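Local coordinates for putative p22 protein (Leishmania major, PDB 1YQF), which is of unknown function but belongs to the MAM33 (mitochondrial glycoprotein) family and is a homologue of human p32, a ring-shaped trimeric protein found mainly in mitochondria, at residues L76-S81 and I94-T99; G103-A108 and D126-A131; L117-I122 and D157-V162; N121-D126 and L145-L150. All blocks are in the same frame, centred on the assembly; numbering follows the deposited sequence.

How the contacts relate
All four contacts involve one antiparallel sheet. Contact 1 pairs its inner strands 74-81 and 92-99; contact 2, with its centre 11 Å away, joins the next strand to the short helix 128-132, and the T99 OG1–T105 OG1 hydrogen bond (2.7 Å) connects the two. Contacts 3 and 4 both use the last strand, 116-125, share N121 and I122, and have centres 13 Å apart: contact 3 packs helix 156-168 on it, contact 4 the loop before that helix. Contacts 2 and 4 lie close, centres 10 Å apart, with Q107 OE1 hydrogen-bonded to Y125 OH at 2.8 Å. Contacts 2, 3 and 4 also meet the second subunit.

Contact 1. Residues L76-S81 and I94-T99; sequences LVVRYS and IFVYIT
Y97 sets the edge of its ring against R79, with CE1 4.0 Å from R79 CB, and farther out the same CE1 overlaps one face of the guanidinium, offset toward its rim. Ring and guanidinium planes are turned 51° apart, which excludes a parallel stack. The R79 chain leaves the backbone extended and bends at chi3 (-64°), turning the guanidinium to where D66 supplies a salt bridge and K132 O a hydrogen bond. V77 and F95 share this face of the sheet, and V77 CB lies 4.1 Å from Y97 CB.

L76, V78, V96 and I98 occupy the other face. L76 and I98 lie side by side and point the same way, CD2 of the first 3.7 Å from CG1 of the second, while V78 CG1 meets I94 CD1 at 4.1 Å. Helix 173-202 covers part of this face, L175 touching V78 and F178 touching Y80.

The strands form an antiparallel beta hairpin, their axes 4.6 Å apart. V77–Y97 and R79–F95 are its hydrogen-bonded pairs, each with two bonds; the straightest, Y97 N to V77 O, is 2.7 Å long at 172°. CA-H...O contacts fill the intervals, as from L76 CA to Y97 O. The chemistry implies a two-sided sheet: on one face apolar side chains are covered by helix 173-202 and by loops, whereas the opposite face holds a charge that D66 probably balances.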
loop_
_atom_site.group_PDB
_atom_site.type_symbol
_atom_site.label_atom_id
_atom_site.label_comp_id
_atom_site.label_asym_id
_atom_site.label_seq_id
_atom_site.Cartn_x
_atom_site.Cartn_y
_atom_site.Cartn_z
ATOM N N LEU A 76 -21.869 17.098 1.115
ATOM C CA LEU A 76 -21.247 16.302 0.060
ATOM C C LEU A 76 -19.798 16.723 -0.169
ATOM O O LEU A 76 -19.475 17.907 -0.139
ATOM C CB LEU A 76 -22.029 16.419 -1.249
ATOM C CG LEU A 76 -23.538 16.164 -1.187
ATOM C CD1 LEU A 76 -24.165 16.426 -2.549
ATOM C CD2 LEU A 76 -23.842 14.752 -0.732
ATOM N N VAL A 77 -18.930 15.740 -0.388
ATOM C CA VAL A 77 -17.536 15.993 -0.735
ATOM C C VAL A 77 -17.108 15.009 -1.818
ATOM O O VAL A 77 -17.251 13.807 -1.651
ATOM C CB VAL A 77 -16.603 15.846 0.484
ATOM C CG1 VAL A 77 -15.148 16.060 0.084
ATOM C CG2 VAL A 77 -16.988 16.829 1.589
ATOM N N VAL A 78 -16.590 15.526 -2.926
ATOM C CA VAL A 78 -16.013 14.697 -3.978
ATOM C C VAL A 78 -14.517 14.977 -3.999
ATOM O O VAL A 78 -14.087 16.070 -4.353
ATOM C CB VAL A 78 -16.623 15.001 -5.355
ATOM C CG1 VAL A 78 -15.985 14.124 -6.429
ATOM C CG2 VAL A 78 -18.134 14.797 -5.322
ATOM N N ARG A 79 -13.733 13.979 -3.614
ATOM C CA ARG A 79 -12.296 14.135 -3.450
ATOM C C ARG A 79 -11.543 13.427 -4.563
ATOM O O ARG A 79 -11.872 12.307 -4.936
ATOM C CB ARG A 79 -11.877 13.571 -2.093
ATOM C CG ARG A 79 -10.377 13.562 -1.846
ATOM C CD ARG A 79 -10.019 13.251 -0.412
ATOM N NE ARG A 79 -10.497 14.277 0.516
ATOM C CZ ARG A 79 -10.582 14.122 1.834
ATOM N NH1 ARG A 79 -10.226 12.980 2.397
ATOM N NH2 ARG A 79 -11.024 15.113 2.599
ATOM N N TYR A 80 -10.523 14.090 -5.086
ATOM C CA TYR A 80 -9.674 13.513 -6.121
ATOM C C TYR A 80 -8.272 14.081 -6.049
ATOM O O TYR A 80 -8.028 15.088 -5.387
ATOM C CB TYR A 80 -10.253 13.785 -7.505
ATOM C CG TYR A 80 -10.356 15.253 -7.842
ATOM C CD1 TYR A 80 -11.371 16.035 -7.307
ATOM C CD2 TYR A 80 -9.437 15.861 -8.695
ATOM C CE1 TYR A 80 -11.471 17.385 -7.607
ATOM C CE2 TYR A 80 -9.532 17.212 -9.006
ATOM C CZ TYR A 80 -10.552 17.967 -8.458
ATOM O OH TYR A 80 -10.655 19.307 -8.752
ATOM N N SER A 81 -7.360 13.426 -6.755
ATOM C CA SER A 81 -5.977 13.861 -6.854
ATOM C C SER A 81 -5.657 14.096 -8.324
ATOM O O SER A 81 -6.146 13.369 -9.195
ATOM C CB SER A 81 -5.042 12.796 -6.269
ATOM O OG SER A 81 -3.680 13.168 -6.414
ATOM N N ILE A 94 -12.270 8.881 -7.947
ATOM C CA ILE A 94 -12.858 9.867 -7.042
ATOM C C ILE A 94 -13.490 9.183 -5.839
ATOM O O ILE A 94 -13.955 8.048 -5.921
ATOM C CB ILE A 94 -13.901 10.766 -7.759
ATOM C CG1 ILE A 94 -15.096 9.946 -8.259
ATOM C CG2 ILE A 94 -13.250 11.515 -8.910
ATOM C CD1 ILE A 94 -16.210 10.792 -8.872
ATOM N N PHE A 95 -13.506 9.896 -4.722
ATOM C CA PHE A 95 -14.096 9.405 -3.491
ATOM C C PHE A 95 -15.200 10.368 -3.100
ATOM O O PHE A 95 -14.940 11.533 -2.819
ATOM C CB PHE A 95 -13.016 9.283 -2.421
ATOM C CG PHE A 95 -11.902 8.375 -2.830
ATOM C CD1 PHE A 95 -10.824 8.866 -3.558
ATOM C CD2 PHE A 95 -11.962 7.016 -2.558
ATOM C CE1 PHE A 95 -9.806 8.021 -3.979
ATOM C CE2 PHE A 95 -10.948 6.172 -2.972
ATOM C CZ PHE A 95 -9.869 6.674 -3.683
ATOM N N VAL A 96 -16.434 9.877 -3.127
ATOM C CA VAL A 96 -17.610 10.686 -2.835
ATOM C C VAL A 96 -18.047 10.436 -1.396
ATOM O O VAL A 96 -18.321 9.307 -1.022
ATOM C CB VAL A 96 -18.777 10.339 -3.783
ATOM C CG1 VAL A 96 -19.977 11.236 -3.520
ATOM C CG2 VAL A 96 -18.343 10.459 -5.235
ATOM N N TYR A 97 -18.118 11.495 -0.598
ATOM C CA TYR A 97 -18.557 11.392 0.787
ATOM C C TYR A 97 -19.902 12.086 0.967
ATOM O O TYR A 97 -20.095 13.214 0.524
ATOM C CB TYR A 97 -17.515 11.996 1.729
ATOM C CG TYR A 97 -16.136 11.391 1.577
ATOM C CD1 TYR A 97 -15.248 11.877 0.620
ATOM C CD2 TYR A 97 -15.720 10.336 2.383
ATOM C CE1 TYR A 97 -13.977 11.323 0.467
ATOM C CE2 TYR A 97 -14.451 9.776 2.236
ATOM C CZ TYR A 97 -13.586 10.278 1.275
ATOM O OH TYR A 97 -12.327 9.747 1.122
ATOM N N ILE A 98 -20.833 11.397 1.613
ATOM C CA ILE A 98 -22.151 11.944 1.915
ATOM C C ILE A 98 -22.319 11.854 3.423
ATOM O O ILE A 98 -22.467 10.766 3.966
ATOM C CB ILE A 98 -23.258 11.145 1.182
ATOM C CG1 ILE A 98 -22.997 11.140 -0.328
ATOM C CG2 ILE A 98 -24.636 11.734 1.482
ATOM C CD1 ILE A 98 -24.041 10.405 -1.146
ATOM N N THR A 99 -22.278 12.999 4.095
ATOM C CA THR A 99 -22.341 13.047 5.550
ATOM C C THR A 99 -23.695 13.571 6.027
ATOM O O THR A 99 -24.129 14.653 5.633
ATOM C CB THR A 99 -21.200 13.930 6.093
ATOM O OG1 THR A 99 -19.939 13.292 5.852
ATOM C CG2 THR A 99 -21.276 14.060 7.621
#

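Contact 2. Residues G103-A108 and D126-A131; sequences GQTMQA and DEAALA
G103 and A128 make the closest polar approach, between backbones: G103 O stands 3.1 Å from A128 N, but the angle is too poor for a hydrogen bond. Two CA-H...O contacts lie around it, Q104 CA lying 3.4 Å from D126 O and E127 CA approaching G103 O. G103 has a positive phi (104°), a conformation suited to glycine, as the chain turns from N102 into the strand.

Apolar contact rests on T105, whose CB points at the helix. With CG2 anti to the backbone N (chi1 -67° for OG1), its methyl reaches A131 CB at 3.9 Å. The hydroxyl makes a van der Waals approach, OG1 coming to 3.5 Å from A128 CA.

The contact joins the start of strand 105-113 to the first turn of helix 128-132, for which E127 is the N-cap residue. In this antiparallel sheet the chain runs on from strand 116-125, the outermost within the chain, into that helix, which folds back over the face of the sheet that carries T105.

Hydrogen bonding comes from side chains and water. T105 OG1 donates to G103 O at 3.0 Å, from 36° out of the carbonyl plane, and also bonds to T99 OG1. A water donates to both Q107 OE1 (2.8 Å) and A131 O (2.7 Å), and Y125 OH is a further partner of Q107 OE1. The second subunit adds T197, packed on Q104, and F201, packed on M106.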
loop_
_atom_site.group_PDB
_atom_site.type_symbol
_atom_site.label_atom_id
_atom_site.label_comp_id
_atom_site.label_asym_id
_atom_site.label_seq_id
_atom_site.Cartn_x
_atom_site.Cartn_y
_atom_site.Cartn_z
ATOM N N GLY A 103 -23.584 12.785 11.543
ATOM C CA GLY A 103 -22.184 12.458 11.305
ATOM C C GLY A 103 -21.942 11.198 10.487
ATOM O O GLY A 103 -20.875 11.047 9.889
ATOM N N GLN A 104 -22.921 10.292 10.466
ATOM C CA GLN A 104 -22.832 9.060 9.681
ATOM C C GLN A 104 -22.532 9.390 8.216
ATOM O O GLN A 104 -23.176 10.266 7.642
ATOM C CB GLN A 104 -24.135 8.251 9.786
ATOM C CG GLN A 104 -23.925 6.736 9.887
ATOM C CD GLN A 104 -25.228 5.949 10.023
ATOM O OE1 GLN A 104 -25.202 4.719 10.103
ATOM N NE2 GLN A 104 -26.358 6.649 10.050
ATOM N N THR A 105 -21.567 8.687 7.622
ATOM C CA THR A 105 -21.031 9.055 6.306
ATOM C C THR A 105 -20.909 7.880 5.338
ATOM O O THR A 105 -20.291 6.869 5.650
ATOM C CB THR A 105 -19.630 9.698 6.466
ATOM O OG1 THR A 105 -19.743 10.957 7.143
ATOM C CG2 THR A 105 -19.040 10.052 5.105
ATOM N N MET A 106 -21.466 8.045 4.144
ATOM C CA MET A 106 -21.284 7.086 3.063
ATOM C C MET A 106 -20.076 7.494 2.240
ATOM O O MET A 106 -19.897 8.668 1.937
ATOM C CB MET A 106 -22.504 7.065 2.145
ATOM C CG MET A 106 -22.400 6.026 1.018
ATOM S SD MET A 106 -23.544 6.323 -0.324
ATOM C CE MET A 106 -25.048 5.751 0.385
ATOM N N GLN A 107 -19.273 6.511 1.854
ATOM C CA GLN A 107 -18.165 6.721 0.936
ATOM C C GLN A 107 -18.396 5.865 -0.304
ATOM O O GLN A 107 -18.527 4.649 -0.200
ATOM C CB GLN A 107 -16.838 6.333 1.598
ATOM C CG GLN A 107 -15.613 6.597 0.732
ATOM C CD GLN A 107 -14.344 5.975 1.290
ATOM O OE1 GLN A 107 -14.036 6.124 2.473
ATOM N NE2 GLN A 107 -13.603 5.284 0.436
ATOM N N ALA A 108 -18.445 6.501 -1.472
ATOM C CA ALA A 108 -18.572 5.783 -2.737
ATOM C C ALA A 108 -17.309 5.997 -3.555
ATOM O O ALA A 108 -16.930 7.134 -3.822
ATOM C CB ALA A 108 -19.791 6.259 -3.505
ATOM N N ASP A 126 -19.416 5.677 11.099
ATOM C CA ASP A 126 -20.247 6.330 12.113
ATOM C C ASP A 126 -19.990 7.834 12.188
ATOM O O ASP A 126 -20.904 8.598 12.490
ATOM C CB ASP A 126 -20.023 5.701 13.490
ATOM C CG ASP A 126 -20.579 4.293 13.590
ATOM O OD1 ASP A 126 -21.540 3.882 12.898
ATOM O OD2 ASP A 126 -20.055 3.506 14.403
ATOM N N GLU A 127 -18.755 8.253 11.910
ATOM C CA GLU A 127 -18.390 9.666 12.000
ATOM C C GLU A 127 -17.606 10.176 10.786
ATOM O O GLU A 127 -16.823 9.447 10.168
ATOM C CB GLU A 127 -17.617 9.937 13.295
ATOM C CG GLU A 127 -16.292 9.208 13.422
ATOM C CD GLU A 127 -15.632 9.431 14.771
ATOM O OE1 GLU A 127 -16.278 9.135 15.801
ATOM O OE2 GLU A 127 -14.472 9.907 14.803
ATOM N N ALA A 128 -17.840 11.447 10.467
ATOM C CA ALA A 128 -17.224 12.126 9.326
ATOM C C ALA A 128 -15.694 12.141 9.333
ATOM O O ALA A 128 -15.078 11.917 8.295
ATOM C CB ALA A 128 -17.753 13.557 9.234
ATOM N N ALA A 129 -15.087 12.429 10.481
ATOM C CA ALA A 129 -13.626 12.510 10.576
ATOM C C ALA A 129 -12.978 11.151 10.319
ATOM O O ALA A 129 -11.909 11.065 9.732
ATOM C CB ALA A 129 -13.204 13.042 11.930
ATOM N N LEU A 130 -13.646 10.092 10.758
ATOM C CA LEU A 130 -13.169 8.737 10.525
ATOM C C LEU A 130 -13.083 8.438 9.027
ATOM O O LEU A 130 -12.168 7.755 8.573
ATOM C CB LEU A 130 -14.100 7.737 11.212
ATOM C CG LEU A 130 -13.737 6.253 11.176
ATOM C CD1 LEU A 130 -12.360 6.000 11.764
ATOM C CD2 LEU A 130 -14.791 5.468 11.935
ATOM N N ALA A 131 -14.039 8.972 8.273
ATOM C CA ALA A 131 -14.109 8.783 6.828
ATOM C C ALA A 131 -13.144 9.690 6.063
ATOM O O ALA A 131 -12.516 9.257 5.096
ATOM C CB ALA A 131 -15.532 9.036 6.352
HETATM O O HOH W 1 -11.826 7.809 2.968
#

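Contact 3. Residues L117-I122 and D157-V162; sequences LVLNNI and DLLNCV
L119 and I122 pack against L159 and V162 without any hydrogen bond between the segments, where helix 156-168 crosses strand 116-125 of the MAM33-family sheet. The axes of strand segment 117-122 and helix segment 157-162 come within 10.3 Å of each other, with their N-to-C directions at 118°.

Four methyl carbons make the first shell. L119 CD2 touches both helix residues, 3.6 Å from L159 CD1 and 3.8 Å from V162 CG1. The L119 side chain meets L159 obliquely but runs at about a right angle to V162. I122 and V162 instead reach toward each other tip to tip, CD1 to CG1 at 3.6 Å. An extended I122 chain (chi2 170°) carries CD1 that far out, and L119, with CG anti to the backbone N, sends its branch toward the helix as well. L159 and V162 stand three residues apart, nearly one helical turn, and thus present neighbouring side chains to the strand.

The strand side also depends on an irregularity. N120 and N121 both face D109 in a classic beta bulge; by inserting one residue it breaks the strict alternation and brings L119 and I122, three positions apart, onto the same side.

A second shell surrounds these residues: L110 of the adjacent strand touches L119, and V151 and L154 touch L159. The second subunit also takes part, its L27 packing on V162 and its M198 on I122. At the strand backbone, I122 O accepts a hydrogen bond from NE1 of W194 of that subunit.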
loop_
_atom_site.group_PDB
_atom_site.type_symbol
_atom_site.label_atom_id
_atom_site.label_comp_id
_atom_site.label_asym_id
_atom_site.label_seq_id
_atom_site.Cartn_x
_atom_site.Cartn_y
_atom_site.Cartn_z
ATOM N N LEU A 117 -19.244 7.149 -15.452
ATOM C CA LEU A 117 -18.990 6.896 -14.041
ATOM C C LEU A 117 -19.212 5.421 -13.749
ATOM O O LEU A 117 -20.262 4.872 -14.077
ATOM C CB LEU A 117 -19.905 7.757 -13.166
ATOM C CG LEU A 117 -19.242 8.895 -12.393
ATOM C CD1 LEU A 117 -18.415 9.807 -13.300
ATOM C CD2 LEU A 117 -20.310 9.700 -11.672
ATOM N N VAL A 118 -18.215 4.787 -13.138
ATOM C CA VAL A 118 -18.307 3.390 -12.735
ATOM C C VAL A 118 -18.131 3.292 -11.223
ATOM O O VAL A 118 -17.184 3.826 -10.657
ATOM C CB VAL A 118 -17.265 2.510 -13.446
ATOM C CG1 VAL A 118 -17.409 1.052 -13.018
ATOM C CG2 VAL A 118 -17.415 2.625 -14.965
ATOM N N LEU A 119 -19.067 2.599 -10.587
ATOM C CA LEU A 119 -19.103 2.445 -9.143
ATOM C C LEU A 119 -18.315 1.212 -8.732
ATOM O O LEU A 119 -18.576 0.113 -9.216
ATOM C CB LEU A 119 -20.552 2.311 -8.712
ATOM C CG LEU A 119 -20.912 2.301 -7.236
ATOM C CD1 LEU A 119 -20.395 3.542 -6.509
ATOM C CD2 LEU A 119 -22.424 2.195 -7.151
ATOM N N ASN A 120 -17.353 1.396 -7.834
ATOM C CA ASN A 120 -16.465 0.311 -7.420
ATOM C C ASN A 120 -16.578 -0.115 -5.956
ATOM O O ASN A 120 -16.199 -1.231 -5.618
ATOM C CB ASN A 120 -15.017 0.685 -7.742
ATOM C CG ASN A 120 -14.739 0.689 -9.234
ATOM O OD1 ASN A 120 -15.123 -0.236 -9.952
ATOM N ND2 ASN A 120 -14.080 1.736 -9.707
ATOM N N ASN A 121 -17.089 0.757 -5.089
ATOM C CA ASN A 121 -17.247 0.409 -3.678
ATOM C C ASN A 121 -18.157 1.377 -2.941
ATOM O O ASN A 121 -18.153 2.566 -3.222
ATOM C CB ASN A 121 -15.885 0.365 -2.973
ATOM C CG ASN A 121 -15.929 -0.415 -1.668
ATOM O OD1 ASN A 121 -15.848 -1.645 -1.669
ATOM N ND2 ASN A 121 -16.079 0.298 -0.551
ATOM N N ILE A 122 -18.928 0.849 -1.995
ATOM C CA ILE A 122 -19.794 1.644 -1.125
ATOM C C ILE A 122 -19.642 1.138 0.301
ATOM O O ILE A 122 -19.812 -0.052 0.563
ATOM C CB ILE A 122 -21.270 1.504 -1.527
ATOM C CG1 ILE A 122 -21.473 1.850 -3.001
ATOM C CG2 ILE A 122 -22.146 2.397 -0.636
ATOM C CD1 ILE A 122 -22.845 1.508 -3.492
ATOM N N ASP A 157 -30.811 -3.972 -9.688
ATOM C CA ASP A 157 -31.816 -3.030 -9.190
ATOM C C ASP A 157 -31.224 -2.075 -8.160
ATOM O O ASP A 157 -31.351 -0.859 -8.280
ATOM C CB ASP A 157 -33.001 -3.774 -8.558
ATOM C CG ASP A 157 -33.592 -4.838 -9.473
ATOM O OD1 ASP A 157 -33.700 -4.592 -10.697
ATOM O OD2 ASP A 157 -33.982 -5.960 -9.047
ATOM N N LEU A 158 -30.576 -2.646 -7.151
ATOM C CA LEU A 158 -29.984 -1.875 -6.064
ATOM C C LEU A 158 -28.883 -0.949 -6.567
ATOM O O LEU A 158 -28.856 0.230 -6.224
ATOM C CB LEU A 158 -29.419 -2.820 -4.995
ATOM C CG LEU A 158 -29.280 -2.294 -3.566
ATOM C CD1 LEU A 158 -28.628 -3.367 -2.715
ATOM C CD2 LEU A 158 -28.473 -1.013 -3.487
ATOM N N LEU A 159 -27.977 -1.490 -7.375
ATOM C CA LEU A 159 -26.805 -0.737 -7.818
ATOM C C LEU A 159 -27.192 0.383 -8.771
ATOM O O LEU A 159 -26.596 1.456 -8.750
ATOM C CB LEU A 159 -25.775 -1.661 -8.478
ATOM C CG LEU A 159 -24.318 -1.205 -8.373
ATOM C CD1 LEU A 159 -23.871 -1.057 -6.927
ATOM C CD2 LEU A 159 -23.415 -2.176 -9.096
ATOM N N ASN A 160 -28.202 0.131 -9.594
ATOM C CA ASN A 160 -28.729 1.145 -10.495
ATOM C C ASN A 160 -29.412 2.276 -9.726
ATOM O O ASN A 160 -29.334 3.433 -10.129
ATOM C CB ASN A 160 -29.696 0.516 -11.497
ATOM C CG ASN A 160 -30.028 1.438 -12.646
ATOM O OD1 ASN A 160 -29.139 2.043 -13.246
ATOM N ND2 ASN A 160 -31.314 1.548 -12.965
ATOM N N CYS A 161 -30.065 1.938 -8.615
ATOM C CA CYS A 161 -30.707 2.936 -7.763
ATOM C C CYS A 161 -29.675 3.776 -6.996
ATOM O O CYS A 161 -29.936 4.935 -6.681
ATOM C CB CYS A 161 -31.681 2.268 -6.786
ATOM S SG CYS A 161 -33.252 1.757 -7.535
ATOM N N VAL A 162 -28.509 3.200 -6.708
ATOM C CA VAL A 162 -27.430 3.947 -6.055
ATOM C C VAL A 162 -26.849 4.970 -7.024
ATOM O O VAL A 162 -26.571 6.099 -6.649
ATOM C CB VAL A 162 -26.286 3.036 -5.576
ATOM C CG1 VAL A 162 -25.138 3.873 -5.021
ATOM C CG2 VAL A 162 -26.773 2.062 -4.521
#

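Contact 4. Residues N121-D126 and L145-L150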
loop_
_atom_site.group_PDB
_atom_site.type_symbol
_atom_site.label_atom_id
_atom_site.label_comp_id
_atom_site.label_asym_id
_atom_site.label_seq_id
_atom_site.Cartn_x
_atom_site.Cartn_y
_atom_site.Cartn_z
ATOM N N ASN A 121 -17.089 0.757 -5.089
ATOM C CA ASN A 121 -17.247 0.409 -3.678
ATOM C C ASN A 121 -18.157 1.377 -2.941
ATOM O O ASN A 121 -18.153 2.566 -3.222
ATOM C CB ASN A 121 -15.885 0.365 -2.973
ATOM C CG ASN A 121 -15.929 -0.415 -1.668
ATOM O OD1 ASN A 121 -15.848 -1.645 -1.669
ATOM N ND2 ASN A 121 -16.079 0.298 -0.551
ATOM N N ILE A 122 -18.928 0.849 -1.995
ATOM C CA ILE A 122 -19.794 1.644 -1.125
ATOM C C ILE A 122 -19.642 1.138 0.301
ATOM O O ILE A 122 -19.812 -0.052 0.563
ATOM C CB ILE A 122 -21.270 1.504 -1.527
ATOM C CG1 ILE A 122 -21.473 1.850 -3.001
ATOM C CG2 ILE A 122 -22.146 2.397 -0.636
ATOM C CD1 ILE A 122 -22.845 1.508 -3.492
ATOM N N ARG A 123 -19.342 2.049 1.218
ATOM C CA ARG A 123 -19.144 1.703 2.618
ATOM C C ARG A 123 -19.602 2.852 3.510
ATOM O O ARG A 123 -19.761 3.968 3.040
ATOM C CB ARG A 123 -17.666 1.415 2.853
ATOM C CG ARG A 123 -16.784 2.638 2.685
ATOM C CD ARG A 123 -15.326 2.339 2.792
ATOM N NE ARG A 123 -14.997 1.861 4.130
ATOM C CZ ARG A 123 -13.778 1.529 4.533
ATOM N NH1 ARG A 123 -12.745 1.613 3.705
ATOM N NH2 ARG A 123 -13.587 1.118 5.776
ATOM N N PHE A 124 -19.792 2.579 4.796
ATOM C CA PHE A 124 -20.269 3.586 5.740
ATOM C C PHE A 124 -19.364 3.708 6.961
ATOM O O PHE A 124 -18.652 2.769 7.309
ATOM C CB PHE A 124 -21.675 3.242 6.206
ATOM C CG PHE A 124 -22.704 3.295 5.122
ATOM C CD1 PHE A 124 -23.232 4.509 4.710
ATOM C CD2 PHE A 124 -23.157 2.129 4.521
ATOM C CE1 PHE A 124 -24.190 4.558 3.713
ATOM C CE2 PHE A 124 -24.111 2.174 3.526
ATOM C CZ PHE A 124 -24.631 3.390 3.122
ATOM N N TYR A 125 -19.416 4.878 7.599
ATOM C CA TYR A 125 -18.676 5.172 8.825
ATOM C C TYR A 125 -19.598 5.905 9.800
ATOM O O TYR A 125 -20.442 6.690 9.381
ATOM C CB TYR A 125 -17.475 6.077 8.549
ATOM C CG TYR A 125 -16.494 5.599 7.501
ATOM C CD1 TYR A 125 -15.407 4.803 7.846
ATOM C CD2 TYR A 125 -16.629 5.984 6.171
ATOM C CE1 TYR A 125 -14.495 4.382 6.885
ATOM C CE2 TYR A 125 -15.717 5.576 5.209
ATOM C CZ TYR A 125 -14.656 4.776 5.568
ATOM O OH TYR A 125 -13.759 4.375 4.601
ATOM N N ASP A 126 -19.416 5.677 11.099
ATOM C CA ASP A 126 -20.247 6.330 12.113
ATOM C C ASP A 126 -19.990 7.834 12.188
ATOM O O ASP A 126 -20.904 8.598 12.490
ATOM C CB ASP A 126 -20.023 5.701 13.490
ATOM C CG ASP A 126 -20.579 4.293 13.590
ATOM O OD1 ASP A 126 -21.540 3.882 12.898
ATOM O OD2 ASP A 126 -20.055 3.506 14.403
ATOM N N LEU A 145 -12.067 -1.648 9.378
ATOM C CA LEU A 145 -13.528 -1.664 9.402
ATOM C C LEU A 145 -14.098 -2.402 8.187
ATOM O O LEU A 145 -13.384 -2.674 7.219
ATOM C CB LEU A 145 -14.078 -0.236 9.440
ATOM C CG LEU A 145 -13.608 0.683 10.574
ATOM C CD1 LEU A 145 -14.240 2.053 10.439
ATOM C CD2 LEU A 145 -13.924 0.109 11.940
ATOM N N TYR A 146 -15.394 -2.707 8.251
ATOM C CA TYR A 146 -16.109 -3.354 7.153
ATOM C C TYR A 146 -16.185 -2.424 5.947
ATOM O O TYR A 146 -16.774 -1.350 6.028
ATOM C CB TYR A 146 -17.524 -3.728 7.594
ATOM C CG TYR A 146 -18.397 -4.321 6.510
ATOM C CD1 TYR A 146 -18.022 -5.479 5.828
ATOM C CD2 TYR A 146 -19.617 -3.734 6.181
ATOM C CE1 TYR A 146 -18.840 -6.030 4.836
ATOM C CE2 TYR A 146 -20.434 -4.275 5.199
ATOM C CZ TYR A 146 -20.047 -5.420 4.531
ATOM O OH TYR A 146 -20.871 -5.940 3.557
ATOM N N THR A 147 -15.604 -2.853 4.829
ATOM C CA THR A 147 -15.535 -2.035 3.622
ATOM C C THR A 147 -16.730 -2.219 2.688
ATOM O O THR A 147 -16.740 -1.668 1.591
ATOM C CB THR A 147 -14.228 -2.327 2.844
ATOM O OG1 THR A 147 -14.185 -3.703 2.433
ATOM C CG2 THR A 147 -13.000 -2.148 3.740
ATOM N N GLY A 148 -17.727 -2.989 3.112
ATOM C CA GLY A 148 -18.913 -3.209 2.304
ATOM C C GLY A 148 -18.809 -4.468 1.459
ATOM O O GLY A 148 -17.747 -5.076 1.389
ATOM N N PRO A 149 -19.902 -4.844 0.797
ATOM C CA PRO A 149 -19.932 -6.050 -0.038
ATOM C C PRO A 149 -19.250 -5.806 -1.378
ATOM O O PRO A 149 -19.021 -4.658 -1.739
ATOM C CB PRO A 149 -21.429 -6.271 -0.252
ATOM C CG PRO A 149 -21.977 -4.890 -0.292
ATOM C CD PRO A 149 -21.185 -4.122 0.745
ATOM N N LEU A 150 -18.923 -6.873 -2.094
ATOM C CA LEU A 150 -18.382 -6.751 -3.444
ATOM C C LEU A 150 -19.467 -6.246 -4.392
ATOM O O LEU A 150 -20.530 -6.856 -4.516
ATOM C CB LEU A 150 -17.829 -8.091 -3.923
ATOM C CG LEU A 150 -16.708 -8.671 -3.058
ATOM C CD1 LEU A 150 -16.268 -10.030 -3.594
ATOM C CD2 LEU A 150 -15.527 -7.709 -2.989
HETATM O O HOH W 2 -15.609 -4.149 0.099
HETATM O O HOH W 3 -18.657 -2.004 -1.332
HETATM O O HOH W 4 -16.567 1.221 6.806
HETATM O O HOH W 5 -19.666 -0.150 5.409
#
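R123 lays its guanidinium beneath T147, whose CG2 sits 3.6 Å above one face of that plane, toward the rim. L145 crosses R123 at about a right angle, its CB at the guanidinium edge, 3.9 Å from NH2. R123 CG stands between the backbone N and the carbonyl carbon (chi1 67°), and a bend at chi3 brings the group under the loop, where NH2 also bonds to R142 O. Y125, whose OH bonds to Q107, turns its ring edge to L145, CD1 to CD1 at 4.0 Å.

The direct hydrogen bond, N121 ND2 to T147 O, is 3.0 Å long with an N-H...O angle of 154°, in the carbonyl plane and close to the amide plane. Water extends the link: one molecule accepts from R123 NH2 and donates to F124 O (2.6 Å) and Y146 O (2.7 Å), and another accepts from F124 N and donates to Y146 O.

The loop between helices 136-144 and 156-168 is thereby fixed along strand 116-125. L130 of helix 128-132 touches both Y125 and L145, strand 105-113 flanks the other side, and N83 of the second subunit hydrogen-bonds L145 O and T147 N.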